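Local coordinates for SusD superfamily protein (Bacteroides fragilis NCTC 9343, PDB 3NQP) that probably binds glycans at the bacterial outer membrane and helps pass them on for uptake, as other SusD-family proteins do, at residues N94-I99 with G122-Y127; V138-T143 with A159-K164; N185-Y190 with N241-K246; N262-F267 with F379-W384. All blocks are in the same frame, centred on the assembly; numbering follows the deposited sequence. Where two conformers were deposited one is given.

The four contacts form two touching pairs, with one thread between the pairs. Interactions 1 and 2, with centres about 14 Å apart, share a polar link: N96 ND2 lies 2.9 Å from R141 O, probably hydrogen-bonded. Interactions 3 and 4 are closer still, about 11 Å between centres, and K246 N probably donates to D263 O at 2.9 Å. The thread is aromatic, F126 CZ of interaction 1 meeting F379 CE2 of interaction 4 at 3.4 Å. Interactions 2 and 3 lie farthest apart, with centres about 33 Å from each other. A 1,2-ethanediol bound by N241 of interaction 3 probably comes from the crystallisation liquor and does not by itself mark a sugar site.

Interaction 1 of 4, residues N94-I99 with G122-Y127; sequences NLNLFI and GLRAFY
Helix segments 94-99 and 122-127 run nearly antiparallel, their N-to-C directions 158° apart and their axes 10.3 Å from each other at closest approach, with L95 set opposite R124. That separation leaves room for side chains to mediate the contact, and the L95 branch ending in CD1 does most of the apolar work. CD1 pushes up to the backbone of the partner helix, 3.5 Å from R124 CA, and the same methyl lies at the edge of the Y127 ring, 3.9 Å from Y127 CD2. L123 CB adds a looser apolar neighbour.

R124 comes the other way. With CG anti to the backbone N (chi1 -168°) and a bend at chi3, its chain turns the guanidinium to lie across N96 and I99. NH1 donates to N96 OD1 over 2.9 Å in a fairly straight bond (164°). The acceptor sits almost in the guanidinium plane, while the donor stands above the amide carbonyl plane, so the two flat groups are strongly turned against each other. I99 CD1 rests over one guanidinium face, 3.8 Å from R124 NH1. The amide at its edge and the methyl over its face limit how the guanidinium can turn. The stronger partner of R124 is D173, which forms a salt bridge with NE and probably balances the buried charge.

The contact joins helix 89-102 to helix 110-135 in the helical N-terminal part. Helix 21-37 closes over L95, L123 and Y127 through I31 and L35, and helix 163-181 supplies D173 and Q169 beside R124.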
# COMPACT_ATOMS: atom_id res chain seq x y z
N ASN A 94 10.26 1.22 -20.41
CA ASN A 94 10.75 -0.13 -20.55
C ASN A 94 9.63 -1.13 -20.78
O ASN A 94 9.78 -2.09 -21.56
CB ASN A 94 11.63 -0.56 -19.36
CG ASN A 94 12.97 0.21 -19.29
OD1 ASN A 94 13.27 1.05 -20.14
ND2 ASN A 94 13.75 -0.07 -18.27
N LEU A 95 8.48 -0.90 -20.14
CA LEU A 95 7.30 -1.71 -20.42
C LEU A 95 6.87 -1.52 -21.87
O LEU A 95 6.60 -2.50 -22.57
CB LEU A 95 6.15 -1.33 -19.49
CG LEU A 95 6.40 -1.41 -17.97
CD1 LEU A 95 5.11 -1.09 -17.28
CD2 LEU A 95 6.97 -2.75 -17.57
N ASN A 96 6.81 -0.27 -22.33
CA ASN A 96 6.42 -0.00 -23.72
C ASN A 96 7.36 -0.72 -24.68
O ASN A 96 6.92 -1.36 -25.63
CB ASN A 96 6.40 1.51 -23.98
CG ASN A 96 5.44 2.26 -23.05
OD1 ASN A 96 4.55 1.66 -22.48
ND2 ASN A 96 5.62 3.58 -22.93
N LEU A 97 8.65 -0.65 -24.39
CA LEU A 97 9.64 -1.28 -25.25
C LEU A 97 9.44 -2.79 -25.26
O LEU A 97 9.51 -3.42 -26.29
CB LEU A 97 11.05 -0.94 -24.74
CG LEU A 97 12.24 -1.37 -25.61
CD1 LEU A 97 12.09 -0.78 -27.02
CD2 LEU A 97 13.57 -0.93 -24.98
N PHE A 98 9.21 -3.39 -24.10
CA PHE A 98 8.96 -4.83 -24.08
C PHE A 98 7.77 -5.20 -24.95
O PHE A 98 7.81 -6.19 -25.69
CB PHE A 98 8.76 -5.33 -22.67
CG PHE A 98 8.68 -6.84 -22.57
CD1 PHE A 98 9.82 -7.60 -22.31
CD2 PHE A 98 7.47 -7.49 -22.69
CE1 PHE A 98 9.73 -8.99 -22.18
CE2 PHE A 98 7.39 -8.89 -22.59
CZ PHE A 98 8.54 -9.63 -22.36
N ILE A 99 6.69 -4.42 -24.84
CA ILE A 99 5.47 -4.73 -25.57
C ILE A 99 5.73 -4.64 -27.08
O ILE A 99 5.41 -5.56 -27.83
CB ILE A 99 4.31 -3.82 -25.17
CG1 ILE A 99 3.84 -4.16 -23.74
CG2 ILE A 99 3.18 -3.96 -26.14
CD1 ILE A 99 2.77 -3.16 -23.19
N GLY A 122 -0.40 -5.54 -17.28
CA GLY A 122 -0.81 -5.37 -15.90
C GLY A 122 0.01 -4.33 -15.15
O GLY A 122 -0.52 -3.53 -14.38
N LEU A 123 1.32 -4.40 -15.32
CA LEU A 123 2.23 -3.50 -14.64
C LEU A 123 2.16 -2.10 -15.19
O LEU A 123 2.35 -1.12 -14.44
CB LEU A 123 3.66 -4.02 -14.73
CG LEU A 123 3.97 -5.24 -13.86
CD1 LEU A 123 5.44 -5.73 -14.12
CD2 LEU A 123 3.74 -5.02 -12.36
N ARG A 124 1.82 -1.95 -16.47
CA ARG A 124 1.68 -0.61 -17.01
C ARG A 124 0.42 0.05 -16.41
O ARG A 124 0.46 1.24 -16.05
CB ARG A 124 1.62 -0.55 -18.52
CG ARG A 124 1.76 0.86 -19.05
CD ARG A 124 2.09 0.83 -20.55
NE ARG A 124 0.95 0.34 -21.33
CZ ARG A 124 0.95 0.23 -22.66
NH1 ARG A 124 2.04 0.53 -23.36
NH2 ARG A 124 -0.15 -0.16 -23.29
N ALA A 125 -0.65 -0.72 -16.24
CA ALA A 125 -1.82 -0.27 -15.49
C ALA A 125 -1.44 0.12 -14.05
O ALA A 125 -1.93 1.10 -13.51
CB ALA A 125 -2.90 -1.37 -15.45
N PHE A 126 -0.65 -0.73 -13.40
CA PHE A 126 -0.27 -0.52 -12.03
C PHE A 126 0.40 0.83 -11.84
O PHE A 126 0.04 1.59 -10.96
CB PHE A 126 0.65 -1.64 -11.58
CG PHE A 126 1.19 -1.45 -10.21
CD1 PHE A 126 0.48 -1.88 -9.11
CD2 PHE A 126 2.42 -0.86 -10.02
CE1 PHE A 126 0.97 -1.71 -7.85
CE2 PHE A 126 2.93 -0.68 -8.75
CZ PHE A 126 2.20 -1.11 -7.66
N TYR A 127 1.41 1.11 -12.66
CA TYR A 127 2.13 2.34 -12.54
C TYR A 127 1.22 3.52 -12.87
O TYR A 127 1.19 4.50 -12.16
CB TYR A 127 3.34 2.36 -13.47
CG TYR A 127 4.54 1.56 -12.99
CD1 TYR A 127 5.17 1.85 -11.76
CD2 TYR A 127 5.10 0.58 -13.77
CE1 TYR A 127 6.31 1.13 -11.33
CE2 TYR A 127 6.25 -0.13 -13.36
CZ TYR A 127 6.86 0.15 -12.17
OH TYR A 127 8.00 -0.56 -11.81

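Interaction 2 of 4, residues V138-T143 with A159-K164; sequences VPLRLT and ARSTPK
The flat groups here are the V138 carbonyl and the R160 guanidinium. S161 N stands over a face of the carbonyl rather than at its edge: it donates to V138 O over 2.9 Å, yet lies 66° out of the carbonyl plane. V138 CA approaches the guanidinium obliquely. Beside them the P139 ring meets the aliphatic start of R160, with P139 CD 4.0 Å from R160 CG, and the facing main chain supplies a CA-H...O contact from P139 CA to A159 O at 3.5 Å.

R160 has CG anti to the carbonyl carbon (chi1 -59°), which lays CG beside P139 CD, CB already being against V138, before the bend at chi3 carries the guanidinium off. Its polar end is fixed by partners beyond this contact: NE donates to G137 O, and NH1 reaches E508 O and T510 OG1 near the C-terminus.

One water bridges the two segments beside these direct contacts. It accepts from L140 N at 2.9 Å, donates to A159 O at 2.7 Å, and lies 2.7 Å from S161 OG. That same OG packs against L140, 3.7 Å from L140 CD1. The example illustrates a general point: irregular segments can be sewn together by direct backbone bonding, a water and close main-chain packing, without any strand pairing.

T162 then opens helix 163-181 as its N-cap, forming a capping box with E165. The contact therefore spans the two ends of the connection from helix 110-135 to helix 163-181, with V138 tucked between L131 of the former and V166 of the latter.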
# COMPACT_ATOMS: atom_id res chain seq x y z
N VAL A 138 -1.61 13.03 -16.24
CA VAL A 138 -0.15 12.93 -16.44
C VAL A 138 0.11 12.66 -17.92
O VAL A 138 -0.80 12.25 -18.65
CB VAL A 138 0.48 11.76 -15.64
CG1 VAL A 138 0.35 11.98 -14.10
CG2 VAL A 138 -0.09 10.41 -16.12
N PRO A 139 1.36 12.87 -18.38
CA PRO A 139 1.69 12.53 -19.78
C PRO A 139 1.41 11.06 -20.06
O PRO A 139 1.71 10.22 -19.21
CB PRO A 139 3.19 12.78 -19.85
CG PRO A 139 3.47 13.77 -18.78
CD PRO A 139 2.52 13.43 -17.68
N LEU A 140 0.82 10.74 -21.20
CA LEU A 140 0.59 9.34 -21.55
C LEU A 140 1.68 8.84 -22.50
O LEU A 140 1.52 8.91 -23.73
CB LEU A 140 -0.79 9.12 -22.18
CG LEU A 140 -1.96 8.87 -21.25
CD1 LEU A 140 -3.27 8.74 -22.09
CD2 LEU A 140 -1.67 7.59 -20.33
N ARG A 141 2.77 8.35 -21.92
CA ARG A 141 3.86 7.73 -22.68
C ARG A 141 3.57 6.26 -22.89
O ARG A 141 3.59 5.46 -21.95
CB ARG A 141 5.19 7.89 -21.94
CG ARG A 141 5.54 9.34 -21.69
CD ARG A 141 7.03 9.65 -21.61
NE ARG A 141 7.31 11.05 -21.96
CZ ARG A 141 7.23 12.08 -21.13
NH1 ARG A 141 6.85 11.92 -19.85
NH2 ARG A 141 7.51 13.30 -21.57
N LEU A 142 3.30 5.91 -24.16
CA LEU A 142 2.94 4.55 -24.54
C LEU A 142 3.84 3.92 -25.64
O LEU A 142 3.78 2.71 -25.87
CB LEU A 142 1.46 4.53 -25.01
CG LEU A 142 0.43 5.06 -24.00
CD1 LEU A 142 -0.99 5.16 -24.61
CD2 LEU A 142 0.47 4.17 -22.74
N THR A 143 4.64 4.73 -26.32
CA THR A 143 5.50 4.26 -27.41
C THR A 143 6.87 4.85 -27.22
O THR A 143 7.75 4.18 -26.69
CB THR A 143 4.93 4.67 -28.78
OG1 THR A 143 4.81 6.09 -28.84
CG2 THR A 143 3.53 4.02 -29.01
N ALA A 159 2.55 17.04 -23.06
CA ALA A 159 1.52 17.59 -22.21
C ALA A 159 0.90 16.47 -21.34
O ALA A 159 0.86 15.30 -21.74
CB ALA A 159 0.42 18.28 -23.09
N ARG A 160 0.40 16.85 -20.17
CA ARG A 160 -0.39 15.96 -19.35
C ARG A 160 -1.70 15.64 -20.05
O ARG A 160 -2.40 16.53 -20.45
CB ARG A 160 -0.66 16.60 -18.00
CG ARG A 160 0.61 16.94 -17.26
CD ARG A 160 0.40 17.75 -15.99
NE ARG A 160 -0.31 17.05 -14.93
CZ ARG A 160 -0.27 17.41 -13.65
NH1 ARG A 160 0.43 18.45 -13.25
NH2 ARG A 160 -0.95 16.72 -12.76
N SER A 161 -2.05 14.36 -20.17
CA SER A 161 -3.40 13.97 -20.63
C SER A 161 -4.37 14.15 -19.47
O SER A 161 -3.93 14.22 -18.31
CB SER A 161 -3.44 12.53 -21.08
OG SER A 161 -2.74 12.37 -22.30
N THR A 162 -5.67 14.22 -19.76
CA THR A 162 -6.66 14.41 -18.68
C THR A 162 -6.82 13.13 -17.82
O THR A 162 -6.47 12.01 -18.26
CB THR A 162 -8.02 14.77 -19.22
OG1 THR A 162 -8.57 13.62 -19.86
CG2 THR A 162 -7.97 16.03 -20.25
N PRO A 163 -7.36 13.27 -16.59
CA PRO A 163 -7.61 12.05 -15.80
C PRO A 163 -8.43 10.98 -16.56
O PRO A 163 -8.07 9.78 -16.55
CB PRO A 163 -8.40 12.54 -14.60
CG PRO A 163 -7.86 13.91 -14.39
CD PRO A 163 -7.65 14.48 -15.81
N LYS A 164 -9.51 11.39 -17.20
CA LYS A 164 -10.30 10.44 -17.99
C LYS A 164 -9.46 9.72 -19.05
O LYS A 164 -9.60 8.50 -19.21
CB LYS A 164 -11.51 11.09 -18.67
CG LYS A 164 -12.21 10.17 -19.67
CD LYS A 164 -12.94 9.01 -19.00
CE LYS A 164 -14.00 8.42 -19.96
NZ LYS A 164 -14.69 7.20 -19.46
O HOH W 1 -0.14 13.03 -22.74

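Interaction 3 of 4, residues N185-Y190 with N241-K246; sequences NDFDPY and NNYNLK. With EDO (1,2-ethanediol), chain H.
N185 lies over one face of the Y243 ring, its amide tilted only 16° from the ring plane, so that N185 ND2 and CG both sit 3.6 Å from Y243 CE1. The nitrogen hangs toward the rim of the ring, not its centre. From there ND2 donates to N242 O over 3.2 Å; the acceptor falls in the amide plane, whereas the donor stands above the carbonyl plane of N242. Having CG anti to the carbonyl carbon (chi1 -76°) swings the N185 amide out over the tyrosine.

F187 crosses Y243 at about a right angle and touches it low on the side chain. Its CE2 is 3.9 Å from Y243 CB and 3.8 Å from Y243 O, the latter at the phenylalanine edge. The two rings are inclined by 58° in an oblique pairing, and L245 CD2 brushes F187 CZ at 4.3 Å. F187 sits in the middle of an Asx turn, D186 OD1 accepting from D188 N. The N241 amide binds 1,2-ethanediol, ND2 donating to O1 and OD1 accepting from O2.

Helix 200-216 braces these loops through K200, A201 and E204. The N185 amide is gripped at both ends, OD1 by K200 and ND2 by N242, which should fix its flip; the Y243 hydroxyl bonds E204. The rest is largely apolar, carried by F187 and L245, with K195 making a cation-pi contact to F187.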
# COMPACT_ATOMS: atom_id res chain seq x y z
N ASN A 185 -4.15 -19.39 -14.62
CA ASN A 185 -4.27 -18.94 -13.21
C ASN A 185 -3.02 -19.23 -12.36
O ASN A 185 -2.95 -18.85 -11.19
CB ASN A 185 -5.47 -19.63 -12.54
CG ASN A 185 -6.82 -19.05 -12.97
OD1 ASN A 185 -7.01 -18.50 -14.07
ND2 ASN A 185 -7.79 -19.20 -12.09
N ASP A 186 -2.04 -19.92 -12.94
CA ASP A 186 -0.86 -20.40 -12.20
C ASP A 186 -0.07 -19.18 -11.75
O ASP A 186 0.13 -18.23 -12.49
CB ASP A 186 -0.02 -21.35 -13.08
CG ASP A 186 1.13 -22.11 -12.32
OD1 ASP A 186 1.64 -21.70 -11.23
OD2 ASP A 186 1.58 -23.13 -12.89
N PHE A 187 0.34 -19.20 -10.50
CA PHE A 187 1.19 -18.16 -9.99
C PHE A 187 2.67 -18.24 -10.40
O PHE A 187 3.37 -17.24 -10.27
CB PHE A 187 1.10 -18.12 -8.47
CG PHE A 187 -0.18 -17.54 -7.94
CD1 PHE A 187 -0.35 -16.15 -7.85
CD2 PHE A 187 -1.17 -18.37 -7.45
CE1 PHE A 187 -1.53 -15.61 -7.27
CE2 PHE A 187 -2.35 -17.84 -6.92
CZ PHE A 187 -2.53 -16.48 -6.83
N ASP A 188 3.13 -19.40 -10.89
CA ASP A 188 4.59 -19.65 -10.98
C ASP A 188 4.89 -20.61 -12.13
O ASP A 188 5.53 -21.63 -11.93
CB ASP A 188 5.13 -20.28 -9.68
CG ASP A 188 6.67 -20.21 -9.55
OD1 ASP A 188 7.32 -19.34 -10.21
OD2 ASP A 188 7.21 -21.02 -8.75
N PRO A 189 4.43 -20.28 -13.34
CA PRO A 189 4.41 -21.26 -14.41
C PRO A 189 5.79 -21.70 -14.92
O PRO A 189 5.87 -22.77 -15.50
CB PRO A 189 3.61 -20.55 -15.52
CG PRO A 189 3.81 -19.10 -15.28
CD PRO A 189 3.90 -18.97 -13.78
N TYR A 190 6.81 -20.87 -14.72
CA TYR A 190 8.21 -21.16 -15.10
C TYR A 190 9.10 -21.35 -13.89
O TYR A 190 10.33 -21.35 -14.00
CB TYR A 190 8.72 -20.02 -16.03
CG TYR A 190 7.79 -19.92 -17.20
CD1 TYR A 190 7.73 -20.95 -18.12
CD2 TYR A 190 6.88 -18.89 -17.33
CE1 TYR A 190 6.84 -20.94 -19.16
CE2 TYR A 190 5.96 -18.87 -18.37
CZ TYR A 190 5.96 -19.89 -19.28
OH TYR A 190 5.08 -19.87 -20.33
N ASN A 241 -12.22 -17.02 -5.15
CA ASN A 241 -12.79 -18.36 -5.46
C ASN A 241 -11.93 -19.31 -6.29
O ASN A 241 -12.11 -20.53 -6.21
CB ASN A 241 -14.19 -18.22 -6.11
CG ASN A 241 -15.21 -17.65 -5.16
OD1 ASN A 241 -14.97 -17.56 -3.97
ND2 ASN A 241 -16.36 -17.25 -5.68
N ASN A 242 -11.00 -18.77 -7.08
CA ASN A 242 -10.42 -19.47 -8.22
C ASN A 242 -8.91 -19.70 -8.14
O ASN A 242 -8.31 -20.16 -9.09
CB ASN A 242 -10.74 -18.69 -9.50
CG ASN A 242 -12.23 -18.61 -9.78
OD1 ASN A 242 -12.92 -19.60 -9.64
ND2 ASN A 242 -12.73 -17.42 -10.16
N TYR A 243 -8.29 -19.36 -7.01
CA TYR A 243 -6.83 -19.38 -6.92
C TYR A 243 -6.26 -20.12 -5.71
O TYR A 243 -5.07 -20.01 -5.42
CB TYR A 243 -6.28 -17.93 -6.95
CG TYR A 243 -6.59 -17.17 -8.23
CD1 TYR A 243 -5.74 -17.22 -9.31
CD2 TYR A 243 -7.73 -16.39 -8.34
CE1 TYR A 243 -6.03 -16.53 -10.48
CE2 TYR A 243 -8.03 -15.68 -9.49
CZ TYR A 243 -7.18 -15.75 -10.57
OH TYR A 243 -7.51 -15.03 -11.69
N ASN A 244 -7.10 -20.85 -4.98
CA ASN A 244 -6.65 -21.59 -3.82
C ASN A 244 -6.05 -20.75 -2.72
O ASN A 244 -5.22 -21.23 -1.97
CB ASN A 244 -5.58 -22.63 -4.24
CG ASN A 244 -6.12 -23.66 -5.20
OD1 ASN A 244 -5.59 -23.84 -6.30
ND2 ASN A 244 -7.21 -24.31 -4.80
N LEU A 245 -6.45 -19.49 -2.64
CA LEU A 245 -5.97 -18.59 -1.61
C LEU A 245 -6.65 -18.87 -0.26
O LEU A 245 -7.85 -19.21 -0.21
CB LEU A 245 -6.19 -17.12 -2.04
CG LEU A 245 -5.36 -16.66 -3.23
CD1 LEU A 245 -6.02 -15.50 -4.02
CD2 LEU A 245 -3.89 -16.31 -2.76
N LYS A 246 -5.91 -18.67 0.83
CA LYS A 246 -6.47 -18.82 2.17
C LYS A 246 -5.82 -17.87 3.14
O LYS A 246 -4.64 -17.68 3.07
CB LYS A 246 -6.19 -20.24 2.71
CG LYS A 246 -6.63 -21.39 1.81
CD LYS A 246 -6.57 -22.77 2.53
CE LYS A 246 -5.60 -23.73 1.85
NZ LYS A 246 -5.96 -23.91 0.40
C1 EDO H . -18.60 -15.16 -3.54
O1 EDO H . -18.65 -16.51 -4.00
C2 EDO H . -17.84 -15.06 -2.22
O2 EDO H . -16.52 -15.58 -2.41

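Interaction 4 of 4, residues N262-F267 with F379-W384; sequences NDEIIF and FYRLPW
E264 and R381 are brought side by side by their torsions: E264 places CG anti to its backbone N (chi1 -174°), R381 puts CG between N and the carbonyl carbon (chi1 57°), and both chains then extend. They stand at one end of a short antiparallel strand pair, 265-269 with 377-381, R381 in one strand and E264 just before the other; a classic beta bulge disturbs each side. I265 and R381 form a non-hydrogen-bonded pair and F267 and Y380 a hydrogen-bonded one, with the register slipping by one residue between them. Y380 O accepts from I266 N at 3.0 Å and F267 N at 3.2 Å, and F267 O takes both F379 N and Y380 N.

At the bulges I266 and F379 point toward the partner segment. I266 CD1 lies 3.5 Å from R381 C, while F267 CE2 brings its ring edge to F379 CD2 at 3.7 Å. An Asx turn at N262 lies within a type I turn from N262 to I265; R381, which ends its strand, is also the N-cap of helix 382-396.

E264 also pairs with R412 through OE1, and R381 with E445 and E449, a buried network whose opposite charges probably offset one another. The direct salt bridge joins R381 NH1 to E264 OE2 at 2.9 Å, nearly end-on to the C-O bond, and the same OE2 lies 3.1 Å from P383 CD.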
# COMPACT_ATOMS: atom_id res chain seq x y z
N ASN A 262 3.31 -17.38 0.97
CA ASN A 262 2.28 -18.23 1.58
C ASN A 262 0.89 -18.03 0.97
O ASN A 262 0.67 -17.17 0.11
CB ASN A 262 2.25 -17.96 3.07
CG ASN A 262 1.93 -16.53 3.38
OD1 ASN A 262 0.79 -16.09 3.18
ND2 ASN A 262 2.94 -15.76 3.89
N ASP A 263 -0.06 -18.84 1.41
CA ASP A 263 -1.37 -18.94 0.76
C ASP A 263 -2.26 -17.68 0.91
O ASP A 263 -3.26 -17.57 0.24
CB ASP A 263 -2.14 -20.19 1.31
CG ASP A 263 -1.58 -21.51 0.77
OD1 ASP A 263 -0.69 -21.48 -0.10
OD2 ASP A 263 -2.04 -22.56 1.22
N GLU A 264 -1.92 -16.76 1.80
CA GLU A 264 -2.70 -15.51 1.95
C GLU A 264 -2.25 -14.48 0.94
O GLU A 264 -2.96 -13.53 0.65
CB GLU A 264 -2.48 -14.96 3.35
CG GLU A 264 -3.33 -13.76 3.69
CD GLU A 264 -3.37 -13.45 5.19
OE1 GLU A 264 -3.47 -14.41 6.02
OE2 GLU A 264 -3.38 -12.26 5.54
N ILE A 265 -1.03 -14.62 0.43
CA ILE A 265 -0.45 -13.61 -0.43
C ILE A 265 -0.87 -13.86 -1.87
O ILE A 265 -0.92 -14.99 -2.32
CB ILE A 265 1.10 -13.61 -0.31
CG1 ILE A 265 1.54 -13.09 1.10
CG2 ILE A 265 1.77 -12.72 -1.40
CD1 ILE A 265 3.06 -13.15 1.30
N ILE A 266 -1.19 -12.77 -2.58
CA ILE A 266 -1.49 -12.79 -4.00
C ILE A 266 -0.25 -12.31 -4.79
O ILE A 266 0.26 -13.01 -5.65
CB ILE A 266 -2.68 -11.87 -4.36
CG1 ILE A 266 -4.02 -12.47 -3.91
CG2 ILE A 266 -2.78 -11.73 -5.85
CD1 ILE A 266 -4.66 -11.94 -2.67
N PHE A 267 0.24 -11.12 -4.46
CA PHE A 267 1.46 -10.60 -5.09
C PHE A 267 2.29 -9.79 -4.07
O PHE A 267 1.76 -8.92 -3.36
CB PHE A 267 1.16 -9.78 -6.36
CG PHE A 267 2.38 -9.15 -6.92
CD1 PHE A 267 3.26 -9.90 -7.66
CD2 PHE A 267 2.67 -7.81 -6.67
CE1 PHE A 267 4.44 -9.34 -8.16
CE2 PHE A 267 3.87 -7.26 -7.13
CZ PHE A 267 4.74 -8.03 -7.88
N PHE A 379 1.85 -6.38 -1.81
CA PHE A 379 0.95 -5.43 -2.43
C PHE A 379 -0.51 -5.89 -2.31
O PHE A 379 -1.36 -5.08 -2.04
CB PHE A 379 1.30 -5.22 -3.91
CG PHE A 379 2.51 -4.38 -4.15
CD1 PHE A 379 3.28 -3.87 -3.11
CD2 PHE A 379 2.90 -4.12 -5.44
CE1 PHE A 379 4.39 -3.07 -3.39
CE2 PHE A 379 3.99 -3.33 -5.72
CZ PHE A 379 4.74 -2.80 -4.71
N TYR A 380 -0.78 -7.18 -2.53
CA TYR A 380 -2.14 -7.71 -2.35
C TYR A 380 -2.09 -9.00 -1.54
O TYR A 380 -1.32 -9.88 -1.91
CB TYR A 380 -2.81 -8.03 -3.66
CG TYR A 380 -2.97 -6.87 -4.57
CD1 TYR A 380 -3.84 -5.82 -4.22
CD2 TYR A 380 -2.24 -6.76 -5.74
CE1 TYR A 380 -4.01 -4.75 -5.01
CE2 TYR A 380 -2.42 -5.63 -6.57
CZ TYR A 380 -3.30 -4.63 -6.19
OH TYR A 380 -3.53 -3.50 -6.96
N ARG A 381 -2.89 -9.08 -0.48
CA ARG A 381 -3.13 -10.36 0.22
C ARG A 381 -4.64 -10.51 0.57
O ARG A 381 -5.42 -9.57 0.41
CB ARG A 381 -2.23 -10.46 1.44
CG ARG A 381 -2.35 -9.37 2.41
CD ARG A 381 -1.46 -9.62 3.62
NE ARG A 381 -1.53 -8.52 4.57
CZ ARG A 381 -2.33 -8.44 5.64
NH1 ARG A 381 -3.18 -9.40 5.99
NH2 ARG A 381 -2.27 -7.37 6.40
N LEU A 382 -5.05 -11.68 1.01
CA LEU A 382 -6.48 -12.00 1.02
C LEU A 382 -7.35 -11.08 1.89
O LEU A 382 -8.43 -10.72 1.45
CB LEU A 382 -6.69 -13.49 1.39
CG LEU A 382 -7.97 -14.16 0.93
CD1 LEU A 382 -7.98 -14.13 -0.65
CD2 LEU A 382 -8.02 -15.61 1.52
N PRO A 383 -6.93 -10.69 3.13
CA PRO A 383 -7.81 -9.79 3.89
C PRO A 383 -8.08 -8.43 3.20
O PRO A 383 -9.13 -7.80 3.46
CB PRO A 383 -7.07 -9.57 5.24
CG PRO A 383 -6.22 -10.82 5.40
CD PRO A 383 -5.78 -11.10 3.94
N TRP A 384 -7.18 -7.99 2.34
CA TRP A 384 -7.45 -6.80 1.50
C TRP A 384 -8.65 -7.08 0.60
O TRP A 384 -9.49 -6.20 0.39
CB TRP A 384 -6.19 -6.37 0.71
CG TRP A 384 -6.43 -5.20 -0.22
CD1 TRP A 384 -6.25 -3.88 0.05
CD2 TRP A 384 -6.86 -5.27 -1.56
NE1 TRP A 384 -6.57 -3.11 -1.03
CE2 TRP A 384 -6.97 -3.95 -2.04
CE3 TRP A 384 -7.20 -6.34 -2.41
CZ2 TRP A 384 -7.39 -3.65 -3.34
CZ3 TRP A 384 -7.58 -6.05 -3.69
CH2 TRP A 384 -7.69 -4.73 -4.14